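Long-range contact in spondin-1 (Homo sapiens, PDB 2ZOU), which is a secreted extracellular-matrix glycoprotein that probably acts in cell adhesion, the fragment here being its reeler domain: residues T22-R27 with A124-K129. Numbering follows the deposited sequence. Where two conformers were deposited one is given.
Sequences TEFSLR and ASIVQK. With EDO (1,2-ethanediol), chain D; EDO (1,2-ethanediol), chain E; EDO (1,2-ethanediol), chain F.
The ring of Phe-24 lies with one face over Ile-126, whose CD1 sits 3.7 Å from the ring centroid and only 20° off its normal, a close CH-pi contact. Two features bring the methyl there: both side chains set out toward the opposing strand, and in Ile-126 CG1 stands between the backbone N and the carbonyl carbon (chi1 72°), which sends CG1 up under the CG side of the ring and CD1 under CZ and CE2. Isoleucine suits the place because its CG1-CD1 arm is long enough to run under the ring. Glu-23 CG lies over the opposite face, toward the rim, so carbon groups flank both faces.

Gln-128 reaches in from the edge: its extended chain carries NE2 to 3.3 Å from Phe-24 CZ, near the ring plane, with the amide turned 89° to the ring. A long amide side chain suits this partly exposed border, since it can span the distance to the ring edge. The same NE2 lies 3.7 Å from Glu-23 OE2, too far for a hydrogen bond; that oxygen is bonded instead to Ser-51 OG. On the backbone side, Phe-24 N donates to Thr-22 OG1 (3.1 Å) in an ST turn at the entry to the strand. Replacing Phe-24 by an alanine would probably leave Ile-126 CD1 without the ring face it packs on and Gln-128 NE2 without its edge neighbour, opening a gap between the sheets.

Two residues along, Leu-26 CD2 meets Ala-124 CB at 4.3 Å, where the small methyl leaves room for the leucine branch. No hydrogen bond joins the two segments; Phe-24 packs on Ile-126 and Leu-26 on Ala-124, all buried, between strand 24-28 of one antiparallel sheet and strand 120-127 of the other, the facing-sheet core of the reeler-domain beta-sandwich.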
loop_
_atom_site.group_PDB
_atom_site.type_symbol
_atom_site.label_atom_id
_atom_site.label_comp_id
_atom_site.label_asym_id
_atom_site.label_seq_id
_atom_site.Cartn_x
_atom_site.Cartn_y
_atom_site.Cartn_z
ATOM N N THR A 22 10.109 -9.351 5.755
ATOM C CA THR A 22 10.336 -10.237 4.631
ATOM C C THR A 22 11.264 -9.483 3.689
ATOM O O THR A 22 11.731 -8.391 4.008
ATOM C CB THR A 22 9.028 -10.631 3.909
ATOM O OG1 THR A 22 8.499 -9.496 3.200
ATOM C CG2 THR A 22 7.988 -11.158 4.902
ATOM N N GLU A 23 11.536 -10.059 2.525
ATOM C CA GLU A 23 12.382 -9.368 1.561
ATOM C C GLU A 23 11.607 -8.334 0.736
ATOM O O GLU A 23 12.180 -7.682 -0.148
ATOM C CB GLU A 23 13.077 -10.368 0.640
ATOM C CG GLU A 23 12.161 -10.962 -0.374
ATOM C CD GLU A 23 11.537 -12.271 0.058
ATOM O OE1 GLU A 23 11.116 -12.409 1.237
ATOM O OE2 GLU A 23 11.453 -13.179 -0.801
ATOM N N PHE A 24 10.316 -8.181 1.022
ATOM C CA PHE A 24 9.492 -7.217 0.302
ATOM C C PHE A 24 9.278 -6.018 1.202
ATOM O O PHE A 24 8.951 -6.170 2.383
ATOM C CB PHE A 24 8.144 -7.833 -0.070
ATOM C CG PHE A 24 8.263 -9.031 -0.941
ATOM C CD1 PHE A 24 8.409 -8.889 -2.322
ATOM C CD2 PHE A 24 8.271 -10.304 -0.393
ATOM C CE1 PHE A 24 8.537 -10.016 -3.139
ATOM C CE2 PHE A 24 8.408 -11.438 -1.214
ATOM C CZ PHE A 24 8.530 -11.287 -2.583
ATOM N N SER A 25 9.479 -4.827 0.646
ATOM C CA SER A 25 9.429 -3.591 1.446
ATOM C C SER A 25 8.454 -2.592 0.875
ATOM O O SER A 25 8.490 -2.326 -0.323
ATOM C CB SER A 25 10.799 -2.919 1.474
ATOM O OG SER A 25 11.721 -3.720 2.172
ATOM N N LEU A 26 7.614 -2.026 1.741
ATOM C CA LEU A 26 6.757 -0.908 1.365
ATOM C C LEU A 26 7.372 0.348 1.959
ATOM O O LEU A 26 7.602 0.419 3.173
ATOM C CB LEU A 26 5.357 -1.118 1.937
ATOM C CG LEU A 26 4.304 -0.086 1.499
ATOM C CD1 LEU A 26 4.027 -0.183 0.004
ATOM C CD2 LEU A 26 3.029 -0.311 2.257
ATOM N N ARG A 27 7.708 1.303 1.105
ATOM C CA ARG A 27 8.397 2.508 1.544
ATOM C C ARG A 27 7.705 3.717 0.980
ATOM O O ARG A 27 6.941 3.625 0.035
ATOM C CB ARG A 27 9.850 2.501 1.095
ATOM C CG ARG A 27 10.619 1.307 1.619
ATOM C CD ARG A 27 12.092 1.561 1.694
ATOM N NE ARG A 27 12.416 2.645 2.619
ATOM C CZ ARG A 27 13.643 2.902 3.058
ATOM N NH1 ARG A 27 14.662 2.144 2.672
ATOM N NH2 ARG A 27 13.848 3.911 3.890
ATOM N N ALA A 124 0.570 -3.563 2.381
ATOM C CA ALA A 124 0.573 -4.342 1.163
ATOM C C ALA A 124 0.611 -5.831 1.433
ATOM O O ALA A 124 1.086 -6.283 2.470
ATOM C CB ALA A 124 1.742 -3.943 0.294
ATOM N N SER A 125 0.086 -6.574 0.471
ATOM C CA SER A 125 0.164 -8.022 0.408
ATOM C C SER A 125 0.738 -8.369 -0.950
ATOM O O SER A 125 0.471 -7.652 -1.923
ATOM C CB SER A 125 -1.239 -8.606 0.565
ATOM O OG SER A 125 -1.235 -9.995 0.331
ATOM N N ILE A 126 1.521 -9.445 -1.044
ATOM C CA ILE A 126 2.062 -9.860 -2.346
ATOM C C ILE A 126 1.911 -11.362 -2.604
ATOM O O ILE A 126 1.688 -12.144 -1.670
ATOM C CB ILE A 126 3.566 -9.442 -2.587
ATOM C CG1 ILE A 126 4.529 -10.269 -1.721
ATOM C CG2 ILE A 126 3.777 -7.904 -2.469
ATOM C CD1 ILE A 126 5.030 -11.553 -2.356
ATOM N N VAL A 127 2.054 -11.747 -3.869
ATOM C CA VAL A 127 2.261 -13.160 -4.241
ATOM C C VAL A 127 3.511 -13.363 -5.100
ATOM O O VAL A 127 3.728 -12.616 -6.048
ATOM C CB VAL A 127 1.010 -13.814 -4.914
ATOM C CG1 VAL A 127 0.560 -13.039 -6.140
ATOM C CG2 VAL A 127 1.285 -15.279 -5.251
ATOM N N GLN A 128 4.325 -14.372 -4.752
ATOM C CA GLN A 128 5.483 -14.812 -5.553
ATOM C C GLN A 128 5.262 -16.283 -5.911
ATOM O O GLN A 128 4.785 -16.579 -7.005
ATOM C CB GLN A 128 6.814 -14.605 -4.794
ATOM C CG GLN A 128 8.086 -14.969 -5.607
ATOM C CD GLN A 128 9.415 -14.693 -4.885
ATOM O OE1 GLN A 128 10.485 -14.876 -5.468
ATOM N NE2 GLN A 128 9.351 -14.302 -3.623
ATOM N N LYS A 129 5.596 -17.188 -4.986
ATOM C CA LYS A 129 5.212 -18.607 -5.051
ATOM C C LYS A 129 4.466 -19.007 -3.773
ATOM O O LYS A 129 4.121 -20.182 -3.566
ATOM C CB LYS A 129 6.439 -19.494 -5.292
ATOM C CG LYS A 129 7.095 -19.266 -6.654
ATOM C CD LYS A 129 7.953 -20.431 -7.069
ATOM C CE LYS A 129 8.721 -20.116 -8.339
ATOM N NZ LYS A 129 9.403 -21.327 -8.853
HETATM C C1 EDO D . -2.071 -11.483 -2.766
HETATM O O1 EDO D . -2.766 -11.005 -1.609
HETATM C C2 EDO D . -1.503 -10.301 -3.540
HETATM O O2 EDO D . -2.558 -9.397 -3.902
HETATM C C1 EDO E . 13.053 -4.516 -1.010
HETATM O O1 EDO E . 13.108 -5.143 0.274
HETATM C C2 EDO E . 14.217 -3.560 -1.237
HETATM O O2 EDO E . 15.174 -4.149 -2.127
HETATM C C1 EDO F . 3.095 -7.987 5.394
HETATM O O1 EDO F . 2.191 -8.073 4.291
HETATM C C2 EDO F . 3.670 -9.348 5.746
HETATM O O2 EDO F . 5.005 -9.199 6.231
#